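Local structure of adenine phosphoribosyltransferase, putative (Trypanosoma brucei brucei, 5VN4) at residues G65-F70 with G95-V100; Q79-I84 with R149-D154; R90-G95 with V104-I109; A175-V180 with S204-V209. The protein probably catalyses the magnesium-dependent, reversible joining of adenine to 5-phospho-alpha-D-ribose 1-diphosphate, giving AMP and diphosphate in purine salvage, and works as a homodimer. All blocks are in the same frame, centred on the assembly; numbering follows the deposited sequence. Where two conformers were deposited one is given.

In the fold
From the N terminus, interaction 1 comes first, bringing helix 60-75 back onto helix 95-102 and so closing a loop that contains strand 83-87. Interaction 2 opens inside that loop, at the entry to strand 83-87, and closes much later on strand 149-153; the two therefore cross. Interaction 3 is nested within interaction 2, crosses interaction 1 and shares Gly95 with it, tying the loop after strand 83-87 to strand 106-109. Interaction 4 follows in series and continues the central sheet from strand 176-182 to strand 208-213. Ile98 of interaction 1 packs on Ile84 and Ile153 of interaction 2, fixing helix 95-102 to the sheet, while interactions 2 and 3 both reach the bound ribose 5-phosphate.

Interaction 1 of 4, residues G65-F70 with G95-V100; sequences GIRDFF and GPMIAV
Arg67 and Ile98 mark the nearest approach of two helical segments, 65-70 and 95-100, whose axes come within 9.1 Å and whose N-to-C directions differ by 44°. They illustrate helix-on-helix packing in the alpha/beta fold of type I phosphoribosyltransferases: residues of helix 60-75 rest on Leu211 of one sheet strand, those of helix 95-102 on Ile84 of another. Met97 reaches across with an extended chain, its CG set between the backbone N and the carbonyl carbon (chi1 70°). That course takes CG and SD obliquely across the aliphatic part of Arg67, and brings the terminal CE to Ile66 CG2 at 4.0 Å. The next residue, Ile98, carries its CD1 methyl to 3.6 Å from Phe70 CB, obliquely to the ring. Arg67 then bends at chi2 and chi3, which folds its guanidinium back to Asp68; NE meets OD1 at 2.7 Å, on the anti side but tilted well out of the carboxylate plane. NH1 also forms a salt bridge with Glu101 of the second subunit, so the same side chain serves the dimer interface. In the guanidinium plane, a water accepts from Arg67 NH1 at 2.9 Å and donates to Met97 O at 2.8 Å.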
# COMPACT_ATOMS: atom_id res chain seq x y z
N GLY A 65 0.60 7.79 -15.16
CA GLY A 65 -0.34 8.87 -15.40
C GLY A 65 -0.99 9.37 -14.12
O GLY A 65 -1.17 10.58 -13.94
N ILE A 66 -1.33 8.45 -13.21
CA ILE A 66 -1.86 8.83 -11.90
C ILE A 66 -0.84 9.66 -11.14
O ILE A 66 -1.14 10.74 -10.61
CB ILE A 66 -2.26 7.57 -11.10
CG1 ILE A 66 -3.39 6.80 -11.77
CG2 ILE A 66 -2.62 7.94 -9.65
CD1 ILE A 66 -3.51 5.38 -11.25
N ARG A 67 0.38 9.13 -11.03
CA ARG A 67 1.45 9.84 -10.34
C ARG A 67 1.65 11.22 -10.93
O ARG A 67 1.67 12.23 -10.21
CB ARG A 67 2.74 9.01 -10.46
CG ARG A 67 3.90 9.48 -9.59
CD ARG A 67 4.86 10.44 -10.29
NE ARG A 67 5.23 10.07 -11.66
CZ ARG A 67 6.26 9.30 -12.00
NH1 ARG A 67 7.04 8.74 -11.08
NH2 ARG A 67 6.49 9.07 -13.29
N ASP A 68 1.79 11.30 -12.26
CA ASP A 68 2.08 12.57 -12.90
C ASP A 68 0.95 13.57 -12.69
O ASP A 68 1.19 14.76 -12.47
CB ASP A 68 2.33 12.36 -14.40
CG ASP A 68 3.64 11.67 -14.70
OD1 ASP A 68 4.49 11.54 -13.79
OD2 ASP A 68 3.83 11.25 -15.86
N PHE A 69 -0.30 13.09 -12.77
CA PHE A 69 -1.43 13.99 -12.58
C PHE A 69 -1.38 14.66 -11.22
O PHE A 69 -1.47 15.89 -11.11
CB PHE A 69 -2.76 13.24 -12.75
CG PHE A 69 -3.95 14.14 -12.55
CD1 PHE A 69 -4.47 14.86 -13.62
CD2 PHE A 69 -4.51 14.31 -11.30
CE1 PHE A 69 -5.53 15.73 -13.44
CE2 PHE A 69 -5.58 15.17 -11.11
CZ PHE A 69 -6.09 15.88 -12.19
N PHE A 70 -1.24 13.86 -10.15
CA PHE A 70 -1.32 14.43 -8.81
C PHE A 70 -0.05 15.20 -8.42
O PHE A 70 -0.14 16.22 -7.73
CB PHE A 70 -1.70 13.36 -7.79
CG PHE A 70 -3.14 12.97 -7.85
CD1 PHE A 70 -4.12 13.86 -7.43
CD2 PHE A 70 -3.53 11.73 -8.34
CE1 PHE A 70 -5.45 13.53 -7.47
CE2 PHE A 70 -4.87 11.39 -8.39
CZ PHE A 70 -5.83 12.29 -7.95
N GLY A 95 -0.39 6.71 -2.75
CA GLY A 95 0.17 7.86 -2.07
C GLY A 95 1.69 8.00 -2.14
O GLY A 95 2.21 9.07 -2.47
N PRO A 96 2.43 6.93 -1.82
CA PRO A 96 3.89 7.07 -1.73
C PRO A 96 4.56 7.55 -3.01
O PRO A 96 5.48 8.37 -2.93
CB PRO A 96 4.35 5.66 -1.33
CG PRO A 96 3.22 5.14 -0.53
CD PRO A 96 1.99 5.64 -1.26
N MET A 97 4.13 7.08 -4.18
CA MET A 97 4.79 7.52 -5.41
C MET A 97 4.55 9.00 -5.68
O MET A 97 5.36 9.65 -6.34
CB MET A 97 4.35 6.67 -6.60
CG MET A 97 2.90 6.88 -7.04
SD MET A 97 2.42 5.66 -8.27
CE MET A 97 0.71 6.12 -8.51
N ILE A 98 3.44 9.55 -5.18
CA ILE A 98 3.19 10.98 -5.29
C ILE A 98 4.00 11.75 -4.25
O ILE A 98 4.68 12.73 -4.57
CB ILE A 98 1.68 11.26 -5.15
CG1 ILE A 98 0.91 10.57 -6.28
CG2 ILE A 98 1.40 12.77 -5.15
CD1 ILE A 98 -0.57 10.40 -6.00
N ALA A 99 3.97 11.27 -3.00
CA ALA A 99 4.64 11.96 -1.91
C ALA A 99 6.15 12.07 -2.14
O ALA A 99 6.76 13.08 -1.79
CB ALA A 99 4.36 11.24 -0.59
N VAL A 100 6.77 11.03 -2.71
CA VAL A 100 8.21 11.08 -2.90
C VAL A 100 8.59 12.19 -3.88
O VAL A 100 9.58 12.89 -3.68
CB VAL A 100 8.79 9.70 -3.27
CG1 VAL A 100 8.37 9.28 -4.67
CG2 VAL A 100 10.30 9.70 -3.12
O HOH W 1 7.12 8.62 -8.20

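Interaction 2 of 4, residues Q79-I84 with R149-D154; sequences QPITHI and RVVLID. With HSX (5-O-phosphono-alpha-D-ribofuranose), chain D.
Arg149 meets the 79-84 segment with both its backbone and, in the conformer described, its guanidinium group. NE donates to Pro80 O at 3.0 Å; the acceptor lies in the guanidinium plane, yet the donor stands well above the carbonyl plane, off the lone pairs. NH2 adds a weak bond to Gln79 O. Over one face of the group, toward its rim, comes Gln79 CG, 3.2 Å from Arg149 NE, with the amide plane nearly perpendicular to the guanidinium. A bend at chi3 (44°) turns the arginine chain back to these carbonyls. Its backbone is bonded too: Thr82 N donates to Arg149 O at 2.8 Å, in the carbonyl plane, and Thr82 OG1 accepts from Arg149 N at 2.8 Å. The same hydroxyl pairs with His83 ND1 in the plane of the imidazole. Beyond this irregular entry, parallel pairing begins between two neighbouring strands of the central sheet of the phosphoribosyltransferase fold, with Val151 N bonded to His83 O at 3.1 Å. On one face Ile84 CG2 meets Ile153 CG2 at 3.6 Å, under Ile98 of helix 95-102; on the other, Val150 lies against Val170 of helix 161-172. The strand 149-153 leads into the acidic pair of the PRPP-binding motif, where Asp154 OD2 accepts a short 2.5 Å hydrogen bond from O3 of the bound ribose 5-phosphate and Asp155 binds the same sugar.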
# COMPACT_ATOMS: atom_id res chain seq x y z
N GLN A 79 -0.09 27.53 -2.55
CA GLN A 79 0.36 27.17 -1.21
C GLN A 79 0.58 25.66 -1.17
O GLN A 79 -0.39 24.90 -1.33
CB GLN A 79 -0.68 27.60 -0.17
CG GLN A 79 -0.26 27.34 1.27
CD GLN A 79 0.97 28.11 1.70
OE1 GLN A 79 1.67 27.71 2.63
NE2 GLN A 79 1.23 29.24 1.05
N PRO A 80 1.80 25.19 -0.96
CA PRO A 80 2.07 23.75 -1.08
C PRO A 80 1.39 22.94 0.00
O PRO A 80 1.09 23.43 1.09
CB PRO A 80 3.60 23.66 -0.94
CG PRO A 80 4.11 25.05 -1.16
CD PRO A 80 3.02 25.97 -0.69
N ILE A 81 1.14 21.67 -0.32
CA ILE A 81 0.71 20.72 0.69
C ILE A 81 1.92 20.26 1.51
O ILE A 81 3.06 20.32 1.06
CB ILE A 81 -0.05 19.52 0.08
CG1 ILE A 81 0.92 18.56 -0.62
CG2 ILE A 81 -1.12 20.00 -0.90
CD1 ILE A 81 0.29 17.23 -1.00
N THR A 82 1.65 19.81 2.74
CA THR A 82 2.71 19.36 3.64
C THR A 82 2.71 17.85 3.88
O THR A 82 3.75 17.31 4.27
CB THR A 82 2.62 20.07 5.00
OG1 THR A 82 1.38 19.76 5.64
CG2 THR A 82 2.75 21.60 4.84
N HIS A 83 1.58 17.17 3.68
CA HIS A 83 1.47 15.75 3.96
C HIS A 83 0.43 15.13 3.03
O HIS A 83 -0.57 15.77 2.70
CB HIS A 83 0.96 15.48 5.38
CG HIS A 83 1.83 16.02 6.47
ND1 HIS A 83 1.90 17.36 6.77
CD2 HIS A 83 2.65 15.40 7.34
CE1 HIS A 83 2.74 17.54 7.77
NE2 HIS A 83 3.20 16.37 8.14
N ILE A 84 0.67 13.88 2.65
CA ILE A 84 -0.35 13.03 2.03
C ILE A 84 -0.68 11.92 3.02
O ILE A 84 0.23 11.24 3.52
CB ILE A 84 0.12 12.46 0.68
CG1 ILE A 84 0.35 13.60 -0.32
CG2 ILE A 84 -0.87 11.41 0.16
CD1 ILE A 84 0.92 13.16 -1.61
N ARG A 149 -1.08 21.06 5.89
CA ARG A 149 -2.01 21.14 4.77
C ARG A 149 -2.00 19.77 4.10
O ARG A 149 -1.01 19.40 3.46
CB ARG A 149 -1.60 22.25 3.80
CG ARG A 149 -1.87 23.66 4.35
CD ARG A 149 -1.31 24.75 3.45
NE ARG A 149 -1.60 24.50 2.04
CZ ARG A 149 -2.72 24.86 1.42
NH1 ARG A 149 -3.69 25.48 2.09
NH2 ARG A 149 -2.89 24.58 0.14
N VAL A 150 -3.08 19.02 4.26
CA VAL A 150 -3.05 17.60 3.93
C VAL A 150 -3.99 17.25 2.77
O VAL A 150 -5.01 17.90 2.53
CB VAL A 150 -3.32 16.71 5.17
CG1 VAL A 150 -2.43 17.12 6.32
CG2 VAL A 150 -4.77 16.78 5.57
N VAL A 151 -3.61 16.18 2.07
CA VAL A 151 -4.46 15.53 1.08
C VAL A 151 -4.75 14.12 1.58
O VAL A 151 -3.83 13.43 2.02
CB VAL A 151 -3.76 15.47 -0.29
CG1 VAL A 151 -4.49 14.54 -1.26
CG2 VAL A 151 -3.62 16.87 -0.87
N LEU A 152 -6.02 13.72 1.54
CA LEU A 152 -6.41 12.33 1.79
C LEU A 152 -6.49 11.60 0.46
O LEU A 152 -7.08 12.12 -0.49
CB LEU A 152 -7.79 12.30 2.45
CG LEU A 152 -7.85 12.72 3.92
CD1 LEU A 152 -9.30 12.97 4.32
CD2 LEU A 152 -7.21 11.68 4.80
N ILE A 153 -5.91 10.40 0.39
CA ILE A 153 -5.91 9.63 -0.86
C ILE A 153 -6.36 8.19 -0.62
O ILE A 153 -5.98 7.56 0.37
CB ILE A 153 -4.56 9.71 -1.61
CG1 ILE A 153 -4.67 9.12 -3.02
CG2 ILE A 153 -3.43 9.03 -0.81
CD1 ILE A 153 -3.52 9.49 -3.93
N ASP A 154 -7.18 7.68 -1.54
CA ASP A 154 -7.61 6.29 -1.56
C ASP A 154 -7.76 5.89 -3.02
O ASP A 154 -7.62 6.71 -3.92
CB ASP A 154 -8.93 6.13 -0.80
CG ASP A 154 -9.06 4.78 -0.14
OD1 ASP A 154 -8.23 3.88 -0.43
OD2 ASP A 154 -9.99 4.63 0.69
C1 HSX D . -12.59 0.06 -0.08
O4 HSX D . -13.67 0.87 0.43
C2 HSX D . -11.78 1.04 -0.91
O2 HSX D . -10.43 0.61 -1.08
C3 HSX D . -11.91 2.33 -0.13
O3 HSX D . -11.03 2.33 1.01
C4 HSX D . -13.35 2.26 0.38
C5 HSX D . -14.33 3.01 -0.51
O5 HSX D . -15.68 2.76 -0.09
P' HSX D . -16.52 3.87 0.74
O1X HSX D . -16.00 3.92 2.16
O2X HSX D . -16.36 5.18 0.01
O3X HSX D . -17.93 3.33 0.65
O1 HSX D . -11.81 -0.44 1.01

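Interaction 3 of 4, residues R90-G95 with V104-I109; sequences RGFLLG and VPFVLI. With PPV (pyrophosphate), chain E; HSX (5-O-phosphono-alpha-D-ribofuranose), chain D; ADE (adenine), chain C.
Phe92 and Phe106 meet with their side chains at about a right angle: Phe92 CD1 arrives at the edge of the Phe106 ring, near its plane, 4.1 Å from CE2. Leu108 lies across the far end of Phe92, at about a right angle to it, its CD2 methyl 4.3 Å from the ring centroid and 29° off the normal, an off-centre CH-pi contact. The Phe106 side chain is directed at the loop by its first torsion (CG opposite the backbone N, chi1 -180°), and its CE1 comes to 3.5 Å from CA of Gly95, a residue with no side chain to stand in the way. Gly91 O, near the same ring, accepts from both Leu94 N and Gly95 N, which draws the loop into a tight turn. Strand 83-87, this loop, helix 95-102 and strand 106-109 form a beta-alpha-beta unit of the type I phosphoribosyltransferase fold, and the aromatic pair packs the turn against the second strand. Leu93 of the second subunit touches both rings. At the other end of the turn, Arg90 points into the active site, bent at chi3 so that its guanidinium spans three ligands. NE donates to pyrophosphate O12 at 2.7 Å and NH1 to adenine N3 at 2.9 Å, both nearly straight and with the acceptors in the guanidinium plane. Over the centre of one face sits O2 of the ribose 5-phosphate, 3.1 Å from CZ. Asp155 forms a salt bridge with NH1, helping to orient the group, while Ser89 N of the same chain and Arg110 of the second subunit also bind the pyrophosphate.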
# COMPACT_ATOMS: atom_id res chain seq x y z
N ARG A 90 -5.47 -0.06 0.03
CA ARG A 90 -5.32 0.30 -1.38
C ARG A 90 -4.83 1.73 -1.58
O ARG A 90 -4.13 2.00 -2.56
CB ARG A 90 -6.60 -0.02 -2.14
CG ARG A 90 -6.83 -1.54 -2.24
CD ARG A 90 -8.02 -1.87 -3.11
NE ARG A 90 -9.19 -2.23 -2.32
CZ ARG A 90 -10.44 -2.02 -2.72
NH1 ARG A 90 -10.69 -1.39 -3.87
NH2 ARG A 90 -11.44 -2.43 -1.96
N GLY A 91 -5.14 2.65 -0.66
CA GLY A 91 -4.54 3.97 -0.73
C GLY A 91 -3.03 3.93 -0.60
O GLY A 91 -2.33 4.81 -1.13
N PHE A 92 -2.50 2.91 0.09
CA PHE A 92 -1.06 2.72 0.21
C PHE A 92 -0.39 2.54 -1.15
O PHE A 92 0.80 2.81 -1.29
CB PHE A 92 -0.76 1.46 1.03
CG PHE A 92 -0.98 1.60 2.52
CD1 PHE A 92 -1.53 2.75 3.09
CD2 PHE A 92 -0.61 0.56 3.35
CE1 PHE A 92 -1.69 2.85 4.47
CE2 PHE A 92 -0.77 0.65 4.73
CZ PHE A 92 -1.32 1.79 5.29
N LEU A 93 -1.14 2.05 -2.15
CA LEU A 93 -0.59 1.79 -3.47
C LEU A 93 -0.37 3.06 -4.28
O LEU A 93 0.40 3.03 -5.26
CB LEU A 93 -1.56 0.90 -4.25
CG LEU A 93 -1.75 -0.51 -3.68
CD1 LEU A 93 -3.01 -1.16 -4.23
CD2 LEU A 93 -0.52 -1.36 -4.00
N LEU A 94 -1.00 4.16 -3.90
CA LEU A 94 -1.03 5.37 -4.70
C LEU A 94 -0.29 6.54 -4.06
O LEU A 94 0.36 7.31 -4.77
CB LEU A 94 -2.48 5.79 -4.98
CG LEU A 94 -3.37 4.72 -5.64
CD1 LEU A 94 -4.82 5.21 -5.73
CD2 LEU A 94 -2.83 4.34 -7.01
N GLY A 95 -0.39 6.71 -2.75
CA GLY A 95 0.17 7.86 -2.07
C GLY A 95 1.69 8.00 -2.14
O GLY A 95 2.21 9.07 -2.47
N VAL A 104 7.25 15.14 0.43
CA VAL A 104 6.44 15.31 1.63
C VAL A 104 6.26 13.95 2.29
O VAL A 104 6.34 12.90 1.63
CB VAL A 104 5.08 15.97 1.32
CG1 VAL A 104 5.26 17.38 0.76
CG2 VAL A 104 4.24 15.09 0.39
N PRO A 105 5.99 13.94 3.60
CA PRO A 105 5.64 12.69 4.28
C PRO A 105 4.41 12.04 3.67
O PRO A 105 3.45 12.71 3.28
CB PRO A 105 5.35 13.14 5.71
CG PRO A 105 6.14 14.40 5.88
CD PRO A 105 6.09 15.07 4.54
N PHE A 106 4.45 10.71 3.62
CA PHE A 106 3.25 9.90 3.43
C PHE A 106 2.87 9.30 4.78
O PHE A 106 3.66 8.57 5.38
CB PHE A 106 3.45 8.80 2.39
CG PHE A 106 2.21 7.98 2.20
CD1 PHE A 106 1.09 8.54 1.60
CD2 PHE A 106 2.13 6.69 2.69
CE1 PHE A 106 -0.07 7.80 1.45
CE2 PHE A 106 0.98 5.95 2.53
CZ PHE A 106 -0.12 6.51 1.92
N VAL A 107 1.67 9.64 5.25
CA VAL A 107 1.19 9.27 6.58
C VAL A 107 0.15 8.16 6.43
O VAL A 107 -0.76 8.26 5.59
CB VAL A 107 0.59 10.50 7.28
CG1 VAL A 107 -0.06 10.11 8.60
CG2 VAL A 107 1.65 11.57 7.49
N LEU A 108 0.27 7.12 7.24
CA LEU A 108 -0.60 5.95 7.14
C LEU A 108 -1.87 6.15 7.96
O LEU A 108 -1.82 6.47 9.15
CB LEU A 108 0.12 4.70 7.65
CG LEU A 108 1.53 4.44 7.15
CD1 LEU A 108 2.01 3.09 7.64
CD2 LEU A 108 1.57 4.52 5.64
N ILE A 109 -3.02 5.92 7.33
CA ILE A 109 -4.28 5.77 8.05
C ILE A 109 -4.59 4.28 8.04
O ILE A 109 -4.72 3.67 6.97
CB ILE A 109 -5.41 6.58 7.40
CG1 ILE A 109 -5.07 8.06 7.40
CG2 ILE A 109 -6.74 6.31 8.12
CD1 ILE A 109 -6.12 8.93 6.78
O11 PPV E . -12.37 -2.84 2.23
P1 PPV E . -11.02 -3.33 2.70
O21 PPV E . -10.97 -4.82 2.98
O31 PPV E . -10.43 -2.46 3.79
OPP PPV E . -10.08 -3.08 1.41
P2 PPV E . -8.47 -3.03 1.23
O12 PPV E . -8.43 -3.64 -0.15
O22 PPV E . -8.14 -1.55 1.31
O32 PPV E . -7.80 -3.88 2.28
C1 HSX D . -12.59 0.06 -0.08
O4 HSX D . -13.67 0.87 0.43
C2 HSX D . -11.78 1.04 -0.91
O2 HSX D . -10.43 0.61 -1.08
C3 HSX D . -11.91 2.33 -0.13
O3 HSX D . -11.03 2.33 1.01
C4 HSX D . -13.35 2.26 0.38
C5 HSX D . -14.33 3.01 -0.51
O5 HSX D . -15.68 2.76 -0.09
P' HSX D . -16.52 3.87 0.74
O1X HSX D . -16.00 3.92 2.16
O2X HSX D . -16.36 5.18 0.01
O3X HSX D . -17.93 3.33 0.65
O1 HSX D . -11.81 -0.44 1.01
N9 ADE C . -14.58 -0.12 -2.49
C8 ADE C . -15.85 0.28 -2.24
N7 ADE C . -16.69 0.06 -3.23
C5 ADE C . -15.90 -0.53 -4.20
C6 ADE C . -16.19 -1.00 -5.51
N6 ADE C . -17.41 -0.95 -6.07
N1 ADE C . -15.17 -1.54 -6.21
C2 ADE C . -13.95 -1.59 -5.64
N3 ADE C . -13.57 -1.18 -4.44
C4 ADE C . -14.60 -0.65 -3.76

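Interaction 4 of 4, residues A175-V180 with S204-V209; sequences ATLVEV and SNVPFV
Phe208 presents one face of its ring to Val180, whose CG1 stands 3.6 Å from the centroid and only 7° off the normal, a CH-pi contact almost directly above the centre. The two side chains run side by side in the same direction, as expected of a cross-strand pair on one side of a sheet; Ile157 touches both, and the ring also meets the imidazole of His196 edge-to-face. The other flat group, the Glu179 carboxylate, is approached by an apolar branch, Val209 CG2, at 3.5 Å from CD. An extended chain, with CG trans to the backbone N (chi1 -175°), carries the carboxylate obliquely past Val209 to its polar partners, where OE2 forms a salt bridge with Arg73 and a hydrogen bond with Tyr74. The buried acid is thereby satisfied beside a valine, and the nearby arginine would probably favour its ionised form. Between these side chains the backbones are joined by two bonds, the first almost straight and the second more bent: Val180 N to Pro207 O at 3.0 Å and Val209 N to Val180 O at 2.8 Å. Ahead of that pairing, Val206 fits its two methyls against Leu177: CG1 lies 3.9 Å from Leu177 CG, the side chains at about a right angle, and CG2 lies 3.5 Å from Leu177 O. Pro207 CD reaches Val178 O at 3.6 Å. Here a loop passes into a strand: strand 208-213 pairs in parallel with strand 176-182, continuing the central sheet of the phosphoribosyltransferase fold beyond strand 149-153.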
# COMPACT_ATOMS: atom_id res chain seq x y z
N ALA A 175 -5.87 20.25 11.38
CA ALA A 175 -5.13 20.53 10.17
C ALA A 175 -6.07 21.02 9.06
O ALA A 175 -7.29 20.86 9.12
CB ALA A 175 -4.42 19.27 9.68
N THR A 176 -5.47 21.63 8.04
CA THR A 176 -6.22 22.06 6.87
C THR A 176 -6.31 20.90 5.89
O THR A 176 -5.28 20.32 5.50
CB THR A 176 -5.53 23.26 6.21
OG1 THR A 176 -5.60 24.38 7.10
CG2 THR A 176 -6.21 23.62 4.90
N LEU A 177 -7.53 20.54 5.50
CA LEU A 177 -7.75 19.51 4.49
C LEU A 177 -7.85 20.20 3.14
O LEU A 177 -8.81 20.95 2.88
CB LEU A 177 -9.00 18.70 4.82
CG LEU A 177 -9.36 17.60 3.82
CD1 LEU A 177 -8.20 16.62 3.61
CD2 LEU A 177 -10.61 16.85 4.26
N VAL A 178 -6.84 19.99 2.29
CA VAL A 178 -6.79 20.68 1.01
C VAL A 178 -7.68 20.00 -0.02
O VAL A 178 -8.41 20.67 -0.75
CB VAL A 178 -5.32 20.77 0.54
CG1 VAL A 178 -5.23 21.42 -0.83
CG2 VAL A 178 -4.49 21.54 1.56
N GLU A 179 -7.61 18.68 -0.10
CA GLU A 179 -8.29 17.96 -1.17
C GLU A 179 -8.40 16.51 -0.76
O GLU A 179 -7.58 16.00 0.02
CB GLU A 179 -7.49 18.07 -2.47
CG GLU A 179 -8.12 17.48 -3.69
CD GLU A 179 -7.54 18.06 -4.96
OE1 GLU A 179 -7.84 19.24 -5.26
OE2 GLU A 179 -6.79 17.35 -5.65
N VAL A 180 -9.41 15.85 -1.31
CA VAL A 180 -9.60 14.41 -1.24
C VAL A 180 -9.36 13.86 -2.64
O VAL A 180 -9.91 14.38 -3.61
CB VAL A 180 -11.04 14.12 -0.78
CG1 VAL A 180 -11.49 12.72 -1.16
CG2 VAL A 180 -11.17 14.37 0.73
N SER A 204 -17.06 21.51 3.83
CA SER A 204 -17.82 21.56 2.58
C SER A 204 -17.04 22.21 1.44
O SER A 204 -17.41 22.01 0.27
CB SER A 204 -19.15 22.28 2.79
OG SER A 204 -18.93 23.62 3.17
N ASN A 205 -15.98 22.97 1.72
CA ASN A 205 -15.19 23.58 0.67
C ASN A 205 -14.02 22.70 0.19
O ASN A 205 -13.13 23.20 -0.50
CB ASN A 205 -14.71 24.98 1.08
CG ASN A 205 -13.60 24.95 2.09
OD1 ASN A 205 -13.38 23.95 2.76
ND2 ASN A 205 -12.88 26.06 2.20
N VAL A 206 -14.04 21.41 0.49
CA VAL A 206 -12.94 20.51 0.15
C VAL A 206 -13.31 19.78 -1.14
O VAL A 206 -14.26 18.98 -1.14
CB VAL A 206 -12.65 19.51 1.27
CG1 VAL A 206 -11.60 18.49 0.81
CG2 VAL A 206 -12.18 20.24 2.52
N PRO A 207 -12.58 19.99 -2.24
CA PRO A 207 -12.89 19.24 -3.46
C PRO A 207 -12.54 17.76 -3.32
O PRO A 207 -11.53 17.39 -2.72
CB PRO A 207 -12.00 19.90 -4.52
CG PRO A 207 -11.66 21.25 -3.95
CD PRO A 207 -11.57 21.04 -2.45
N PHE A 208 -13.41 16.91 -3.89
CA PHE A 208 -13.10 15.51 -4.15
C PHE A 208 -12.68 15.41 -5.61
O PHE A 208 -13.40 15.89 -6.50
CB PHE A 208 -14.34 14.64 -3.96
CG PHE A 208 -14.63 14.25 -2.52
CD1 PHE A 208 -14.52 15.16 -1.48
CD2 PHE A 208 -15.07 12.97 -2.23
CE1 PHE A 208 -14.82 14.78 -0.17
CE2 PHE A 208 -15.37 12.58 -0.94
CZ PHE A 208 -15.25 13.48 0.10
N VAL A 209 -11.54 14.77 -5.86
CA VAL A 209 -11.02 14.60 -7.21
C VAL A 209 -10.79 13.11 -7.43
O VAL A 209 -9.88 12.53 -6.82
CB VAL A 209 -9.72 15.39 -7.41
CG1 VAL A 209 -9.12 15.09 -8.78
CG2 VAL A 209 -9.97 16.88 -7.23